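Quinoline 2-oxidoreductase large subunit (Pseudomonas putida, PDB 1T3Q) binds the molybdenum and molybdopterin cytosine dinucleotide cofactor of a molybdenum hydroxylase that oxidises quinoline at its 2-position. Local coordinates at residues G189-G194 with V767-P772; N300-A305 with E383-R388; H642-E647 with P750-A755. All blocks are in the same frame, centred on the assembly; numbering follows the deposited sequence.

Overall arrangement
The three contacts lie on one side of the chain's centre, 12 to 15 Å apart between their centres. Contacts 1 and 2 share a mixed sheet: strand 185-193 pairs with 770-771 in contact 1 and neighbours strand 298-306, which packs on helix 375-393 in contact 2. Contact 3 sets helix 744-761 on strand 636-649 of a second sheet. This helix touches helix 375-393 and precedes strand 770-771 in the chain. With each helix packed on its own sheet, the two probably form a layer between the sheets. Contact 2 closes before contact 3 opens, and contact 1 spans both, tying the C-terminal part back to the molybdopterin cofactor-binding region, residues 158-405.

Contact 1 (G189-G194 with V767-P772); sequences GQFSCG and VIETVP
Glu-769 lays its aliphatic part across Phe-191 and sends its carboxylate on to the backbone at the start of segment 189-194. CG is the carbon over the ring, 3.5 Å from Phe-191 CE1 and displaced from the centroid toward the rim, a CH-pi contact on one face. With CG beside the backbone N (chi1 -63°) and the chain extended beyond it, the acid reaches past the phenyl group, its plane turned 34° from that of the ring. There Gln-190 N donates to Glu-769 OE2 over 3.0 Å, approaching from above the carboxylate plane, and Gly-189, without a side chain, lets the acid lie close to its CA. The other oxygen, Glu-769 OE1, forms a salt bridge with Arg-388 of helix 375-393, so backbone N-H and guanidinium together fix the carboxylate. Helix 375-393 also packs against Phe-191 through Ala-381, Thr-384 and Leu-385.

Beyond Phe-191 the backbones pair in parallel. Ser-192 N bonds Glu-769 O at 2.9 Å, while Ser-192 O receives Val-771 N at 3.0 Å. A third rung runs from Gly-194 N to Val-771 O, just before a cis peptide leads into Pro-772. On one sheet face Val-771 CG2 presses on Cys-193, 3.6 Å from SG and slightly nearer CA. Thr-770 and Ser-192 occupy the opposite face, and a water bridges Thr-770 OG1 and Gln-190 O, 2.6 Å from each. One residue bonding through both N and O to the residues flanking its partner is the signature of parallel beta pairing; here it adds the short C-terminal strand 770-771 to strand 185-193 of a mixed sheet.

Contact 2 (N300-A305 with E383-R388); sequences NEMGLA and ETLIDR
Met-302 is the first residue of strand 300-305 to meet the helix, and it does so along the length of its side chain. With CG anti to the backbone N (chi1 -169°) and chi2 also extended, the chain stands out from the strand before bending at SD. One methyl of Leu-385 lies against this shaft: Leu-385 CD1 is 3.7 Å from Met-302 CG and 3.8 Å from Met-302 SD, touching CB almost as closely. The loop residue Ile-344 also packs on Met-302.

At Gly-303 the same methyl rests near the main chain, Leu-385 CD1 lying 4.4 Å from Gly-303 N. Its sister, Leu-385 CD2, points onward along the helix and sits 3.5 Å above the guanidinium plane of Arg-388, toward the rim of that group. The two branches of one leucine thus serve the strand and the next helical turn.

Leu-304 again points at the helix, but one residue further along it. Its CD2 comes to 4.1 Å from Ile-386 CG1, a looser touch than that of Met-302, and Ile-386 is backed in turn by Tyr-348 and Ile-400. No hydrogen bond crosses this buried interface; the strand's backbone bonds go to neighbouring strands, among them Gly-189 and Val-187 on one and Glu-316 on the other.

The local axes run 9.1 Å apart at 36°. Alternate strand residues facing a helical leucine and isoleucine are characteristic of a helix covering a beta sheet in an alpha/beta layer, here in the molybdopterin cofactor-binding domain.

Contact 3 (H642-E647 with P750-A755); sequences HAAIVE and PAAVVA
Ala-752 sets its methyl group down between His-642 and Ala-644, two of the alternate residues of strand 642-647 that face the helix. Its CB is 4.1 Å from His-642 CB and 4.0 Å from Ala-644 CB, with His-642 O at a similar 3.9 Å, so the methyl rests on the backbone between the two side chains. Having nothing beyond CB, Ala-644 and Ala-752 allow a close approach of strand and helix, whose local axes come within 6.9 Å at an angle of 37°. The closest CA atoms are those of Ala-643 and Ala-752, 5.4 Å apart.

Of the His-642 side chain, CB is the part that meets segment 750-755. CG lies beside the backbone N, anti to the carbonyl carbon (chi1 -60°), and the ring is turned so that ND1 hydrogen-bonds the hydroxyl of Ser-748, one turn before Ala-752 in helix 744-761. Phe-463 of the adjacent strand meets the imidazole ring to ring. Polar and aromatic partners thus both restrain the ring, whose side chain remains about 13 Å from the bound pterin cytosine dinucleotide.

Toward the other end, Val-753 divides its two methyls between two strand residues. Because CG1 is anti to the backbone N (chi1 -179°), it meets Val-646 CG1 at 4.3 Å, while Val-753 CG2 comes equally near Ala-644 CB. Phe-660 of strand 655-665 lies against both Ala-644 and Val-753, continuing the apolar surface beneath the helix.

The contact is buried, and no hydrogen bond joins the two segments across it. A strand whose alternate residues face a helix, with alanine against alanine where the two run close, is characteristic of close helix-on-sheet packing, here joining helix 744-761 to the four-stranded mixed sheet that contains strand 636-649.

Contact 1 (G189-G194 with V767-P772)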
# COMPACT_ATOMS: atom_id res chain seq x y z
N GLY B 189 38.73 -16.33 -37.57
CA GLY B 189 37.76 -15.29 -37.86
C GLY B 189 37.90 -14.12 -36.92
O GLY B 189 38.36 -14.27 -35.78
N GLN B 190 37.53 -12.95 -37.41
CA GLN B 190 37.56 -11.75 -36.60
C GLN B 190 36.09 -11.40 -36.42
O GLN B 190 35.52 -10.62 -37.19
CB GLN B 190 38.34 -10.65 -37.31
CG GLN B 190 39.77 -11.08 -37.65
CD GLN B 190 40.62 -9.94 -38.15
OE1 GLN B 190 40.23 -9.19 -39.04
NE2 GLN B 190 41.82 -9.80 -37.57
N PHE B 191 35.48 -12.02 -35.42
CA PHE B 191 34.07 -11.82 -35.13
C PHE B 191 33.81 -10.53 -34.37
O PHE B 191 34.63 -10.08 -33.57
CB PHE B 191 33.54 -13.01 -34.34
CG PHE B 191 33.55 -14.30 -35.12
CD1 PHE B 191 32.44 -14.68 -35.86
CD2 PHE B 191 34.68 -15.11 -35.14
CE1 PHE B 191 32.45 -15.85 -36.62
CE2 PHE B 191 34.70 -16.29 -35.90
CZ PHE B 191 33.58 -16.66 -36.64
N SER B 192 32.66 -9.93 -34.64
CA SER B 192 32.29 -8.70 -33.98
C SER B 192 30.78 -8.62 -33.81
O SER B 192 30.03 -8.97 -34.72
CB SER B 192 32.78 -7.50 -34.79
OG SER B 192 32.35 -6.29 -34.20
N CYS B 193 30.34 -8.17 -32.64
CA CYS B 193 28.92 -8.01 -32.37
C CYS B 193 28.72 -6.55 -32.02
O CYS B 193 29.52 -5.97 -31.29
CB CYS B 193 28.48 -8.87 -31.19
SG CYS B 193 28.80 -10.64 -31.39
N GLY B 194 27.65 -5.95 -32.54
CA GLY B 194 27.38 -4.57 -32.22
C GLY B 194 26.64 -4.49 -30.90
O GLY B 194 26.26 -5.52 -30.34
N VAL B 767 32.13 -15.29 -46.10
CA VAL B 767 31.79 -15.49 -44.70
C VAL B 767 31.29 -14.16 -44.15
O VAL B 767 31.56 -13.10 -44.71
CB VAL B 767 33.01 -15.93 -43.84
CG1 VAL B 767 33.62 -17.19 -44.42
CG2 VAL B 767 34.03 -14.81 -43.76
N ILE B 768 30.52 -14.23 -43.06
CA ILE B 768 30.01 -13.04 -42.41
C ILE B 768 30.25 -13.28 -40.92
O ILE B 768 29.69 -14.21 -40.32
CB ILE B 768 28.51 -12.83 -42.70
CG1 ILE B 768 28.33 -12.46 -44.17
CG2 ILE B 768 27.95 -11.75 -41.79
CD1 ILE B 768 26.90 -12.12 -44.57
N GLU B 769 31.08 -12.43 -40.34
CA GLU B 769 31.44 -12.60 -38.94
C GLU B 769 31.01 -11.46 -38.04
O GLU B 769 31.41 -11.38 -36.87
CB GLU B 769 32.95 -12.85 -38.86
CG GLU B 769 33.35 -14.15 -39.57
CD GLU B 769 34.84 -14.28 -39.84
OE1 GLU B 769 35.29 -15.38 -40.23
OE2 GLU B 769 35.57 -13.27 -39.68
N THR B 770 30.16 -10.57 -38.57
CA THR B 770 29.66 -9.45 -37.79
C THR B 770 28.14 -9.50 -37.67
O THR B 770 27.46 -9.78 -38.65
CB THR B 770 30.03 -8.10 -38.45
OG1 THR B 770 31.45 -8.00 -38.59
CG2 THR B 770 29.53 -6.94 -37.62
N VAL B 771 27.62 -9.27 -36.47
CA VAL B 771 26.17 -9.22 -36.28
C VAL B 771 25.84 -7.78 -35.89
O VAL B 771 26.65 -7.09 -35.26
CB VAL B 771 25.66 -10.18 -35.18
CG1 VAL B 771 25.89 -11.63 -35.61
CG2 VAL B 771 26.34 -9.89 -33.85
N PRO B 772 24.63 -7.30 -36.25
CA PRO B 772 23.61 -8.04 -37.00
C PRO B 772 23.97 -8.23 -38.47
O PRO B 772 24.67 -7.41 -39.06
CB PRO B 772 22.37 -7.17 -36.82
CG PRO B 772 22.96 -5.79 -36.87
CD PRO B 772 24.20 -5.92 -35.99
O HOH W 1 33.88 -8.74 -37.95

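Contact 2 (N300-A305 with E383-R388)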
# COMPACT_ATOMS: atom_id res chain seq x y z
N ASN B 300 35.90 -10.73 -31.11
CA ASN B 300 36.60 -11.97 -30.79
C ASN B 300 37.41 -12.45 -31.98
O ASN B 300 36.86 -12.89 -32.99
CB ASN B 300 35.61 -13.07 -30.37
CG ASN B 300 34.98 -12.81 -29.02
OD1 ASN B 300 33.91 -12.20 -28.92
ND2 ASN B 300 35.64 -13.24 -27.96
N GLU B 301 38.73 -12.32 -31.87
CA GLU B 301 39.63 -12.77 -32.91
C GLU B 301 39.92 -14.21 -32.50
O GLU B 301 40.76 -14.46 -31.64
CB GLU B 301 40.90 -11.93 -32.90
CG GLU B 301 40.66 -10.49 -33.29
CD GLU B 301 41.89 -9.62 -33.08
OE1 GLU B 301 42.99 -10.04 -33.49
OE2 GLU B 301 41.74 -8.51 -32.51
N MET B 302 39.21 -15.14 -33.11
CA MET B 302 39.33 -16.54 -32.77
C MET B 302 39.99 -17.39 -33.84
O MET B 302 39.84 -17.15 -35.04
CB MET B 302 37.95 -17.10 -32.44
CG MET B 302 37.95 -18.48 -31.82
SD MET B 302 36.27 -19.05 -31.45
CE MET B 302 35.93 -18.16 -29.96
N GLY B 303 40.72 -18.41 -33.39
CA GLY B 303 41.39 -19.32 -34.29
C GLY B 303 41.23 -20.72 -33.76
O GLY B 303 41.32 -20.94 -32.55
N LEU B 304 40.97 -21.67 -34.64
CA LEU B 304 40.80 -23.06 -34.25
C LEU B 304 41.69 -23.94 -35.12
O LEU B 304 41.65 -23.86 -36.35
CB LEU B 304 39.33 -23.49 -34.43
CG LEU B 304 38.95 -24.93 -34.10
CD1 LEU B 304 39.15 -25.20 -32.62
CD2 LEU B 304 37.49 -25.16 -34.48
N ALA B 305 42.50 -24.76 -34.48
CA ALA B 305 43.40 -25.67 -35.19
C ALA B 305 42.84 -27.07 -35.01
O ALA B 305 42.34 -27.39 -33.94
CB ALA B 305 44.81 -25.58 -34.62
N GLU B 383 31.13 -21.76 -32.72
CA GLU B 383 30.23 -22.63 -33.48
C GLU B 383 30.33 -22.35 -34.98
O GLU B 383 30.24 -23.27 -35.79
CB GLU B 383 28.79 -22.47 -33.00
CG GLU B 383 28.57 -22.91 -31.54
CD GLU B 383 28.93 -24.37 -31.30
OE1 GLU B 383 29.89 -24.64 -30.54
OE2 GLU B 383 28.26 -25.25 -31.87
N THR B 384 30.53 -21.09 -35.35
CA THR B 384 30.65 -20.74 -36.75
C THR B 384 31.95 -21.31 -37.33
O THR B 384 31.98 -21.79 -38.46
CB THR B 384 30.63 -19.20 -36.95
OG1 THR B 384 29.32 -18.71 -36.62
CG2 THR B 384 30.95 -18.83 -38.39
N LEU B 385 33.03 -21.26 -36.55
CA LEU B 385 34.31 -21.79 -37.00
C LEU B 385 34.26 -23.31 -37.05
O LEU B 385 34.87 -23.93 -37.92
CB LEU B 385 35.43 -21.33 -36.07
CG LEU B 385 35.78 -19.84 -36.15
CD1 LEU B 385 36.90 -19.52 -35.17
CD2 LEU B 385 36.20 -19.49 -37.57
N ILE B 386 33.54 -23.92 -36.11
CA ILE B 386 33.41 -25.37 -36.07
C ILE B 386 32.71 -25.85 -37.34
O ILE B 386 33.11 -26.86 -37.95
CB ILE B 386 32.63 -25.82 -34.82
CG1 ILE B 386 33.51 -25.61 -33.58
CG2 ILE B 386 32.19 -27.27 -34.96
CD1 ILE B 386 32.85 -25.99 -32.26
N ASP B 387 31.66 -25.14 -37.75
CA ASP B 387 30.92 -25.50 -38.96
C ASP B 387 31.82 -25.32 -40.19
O ASP B 387 31.75 -26.10 -41.14
CB ASP B 387 29.68 -24.61 -39.14
CG ASP B 387 28.45 -25.16 -38.43
OD1 ASP B 387 27.34 -24.62 -38.67
OD2 ASP B 387 28.58 -26.11 -37.63
N ARG B 388 32.65 -24.29 -40.16
CA ARG B 388 33.55 -24.01 -41.27
C ARG B 388 34.60 -25.11 -41.37
O ARG B 388 34.99 -25.52 -42.47
CB ARG B 388 34.25 -22.66 -41.07
CG ARG B 388 35.05 -22.19 -42.27
CD ARG B 388 35.71 -20.86 -41.99
NE ARG B 388 34.74 -19.83 -41.64
CZ ARG B 388 35.06 -18.64 -41.13
NH1 ARG B 388 34.10 -17.77 -40.84
NH2 ARG B 388 36.33 -18.34 -40.90

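Contact 3 (H642-E647 with P750-A755)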
# COMPACT_ATOMS: atom_id res chain seq x y z
N HIS B 642 20.80 -25.93 -30.71
CA HIS B 642 19.86 -25.24 -31.58
C HIS B 642 20.33 -25.38 -33.01
O HIS B 642 21.52 -25.46 -33.27
CB HIS B 642 19.79 -23.74 -31.24
CG HIS B 642 19.36 -23.45 -29.84
ND1 HIS B 642 20.25 -23.39 -28.79
CD2 HIS B 642 18.13 -23.24 -29.31
CE1 HIS B 642 19.58 -23.14 -27.67
NE2 HIS B 642 18.30 -23.05 -27.96
N ALA B 643 19.37 -25.41 -33.92
CA ALA B 643 19.66 -25.50 -35.35
C ALA B 643 18.68 -24.55 -36.02
O ALA B 643 17.49 -24.55 -35.71
CB ALA B 643 19.47 -26.92 -35.87
N ALA B 644 19.19 -23.73 -36.92
CA ALA B 644 18.36 -22.77 -37.63
C ALA B 644 18.55 -22.92 -39.12
O ALA B 644 19.64 -23.25 -39.60
CB ALA B 644 18.72 -21.35 -37.20
N ILE B 645 17.47 -22.70 -39.86
CA ILE B 645 17.52 -22.76 -41.31
C ILE B 645 17.12 -21.36 -41.77
O ILE B 645 16.08 -20.85 -41.37
CB ILE B 645 16.54 -23.80 -41.89
CG1 ILE B 645 17.02 -25.21 -41.53
CG2 ILE B 645 16.46 -23.64 -43.40
CD1 ILE B 645 16.13 -26.32 -42.04
N VAL B 646 17.97 -20.75 -42.58
CA VAL B 646 17.70 -19.41 -43.09
C VAL B 646 17.67 -19.43 -44.61
O VAL B 646 18.33 -20.25 -45.24
CB VAL B 646 18.77 -18.38 -42.64
CG1 VAL B 646 18.86 -18.34 -41.13
CG2 VAL B 646 20.12 -18.73 -43.26
N GLU B 647 16.88 -18.53 -45.17
CA GLU B 647 16.78 -18.41 -46.62
C GLU B 647 17.14 -16.98 -46.98
O GLU B 647 16.55 -16.03 -46.46
CB GLU B 647 15.35 -18.70 -47.09
CG GLU B 647 15.12 -18.38 -48.56
CD GLU B 647 13.66 -18.46 -48.96
OE1 GLU B 647 13.15 -19.59 -49.12
OE2 GLU B 647 13.03 -17.39 -49.10
N PRO B 750 21.71 -17.50 -31.12
CA PRO B 750 22.33 -16.54 -32.05
C PRO B 750 23.40 -17.22 -32.90
O PRO B 750 23.56 -16.90 -34.08
CB PRO B 750 22.92 -15.49 -31.11
CG PRO B 750 22.00 -15.54 -29.91
CD PRO B 750 21.82 -17.03 -29.73
N ALA B 751 24.13 -18.16 -32.30
CA ALA B 751 25.18 -18.87 -33.00
C ALA B 751 24.58 -19.69 -34.15
O ALA B 751 25.15 -19.75 -35.23
CB ALA B 751 25.94 -19.78 -32.03
N ALA B 752 23.43 -20.30 -33.90
CA ALA B 752 22.76 -21.10 -34.92
C ALA B 752 22.41 -20.27 -36.15
O ALA B 752 22.57 -20.72 -37.28
CB ALA B 752 21.49 -21.74 -34.34
N VAL B 753 21.93 -19.04 -35.93
CA VAL B 753 21.56 -18.17 -37.04
C VAL B 753 22.79 -17.70 -37.82
O VAL B 753 22.80 -17.74 -39.06
CB VAL B 753 20.77 -16.93 -36.57
CG1 VAL B 753 20.40 -16.06 -37.77
CG2 VAL B 753 19.51 -17.35 -35.82
N VAL B 754 23.82 -17.25 -37.12
CA VAL B 754 25.03 -16.80 -37.79
C VAL B 754 25.62 -17.97 -38.58
O VAL B 754 26.03 -17.81 -39.73
CB VAL B 754 26.09 -16.28 -36.79
CG1 VAL B 754 27.39 -15.98 -37.51
CG2 VAL B 754 25.57 -15.02 -36.11
N ALA B 755 25.65 -19.15 -37.95
CA ALA B 755 26.17 -20.33 -38.63
C ALA B 755 25.33 -20.63 -39.87
O ALA B 755 25.85 -21.01 -40.90
CB ALA B 755 26.16 -21.54 -37.69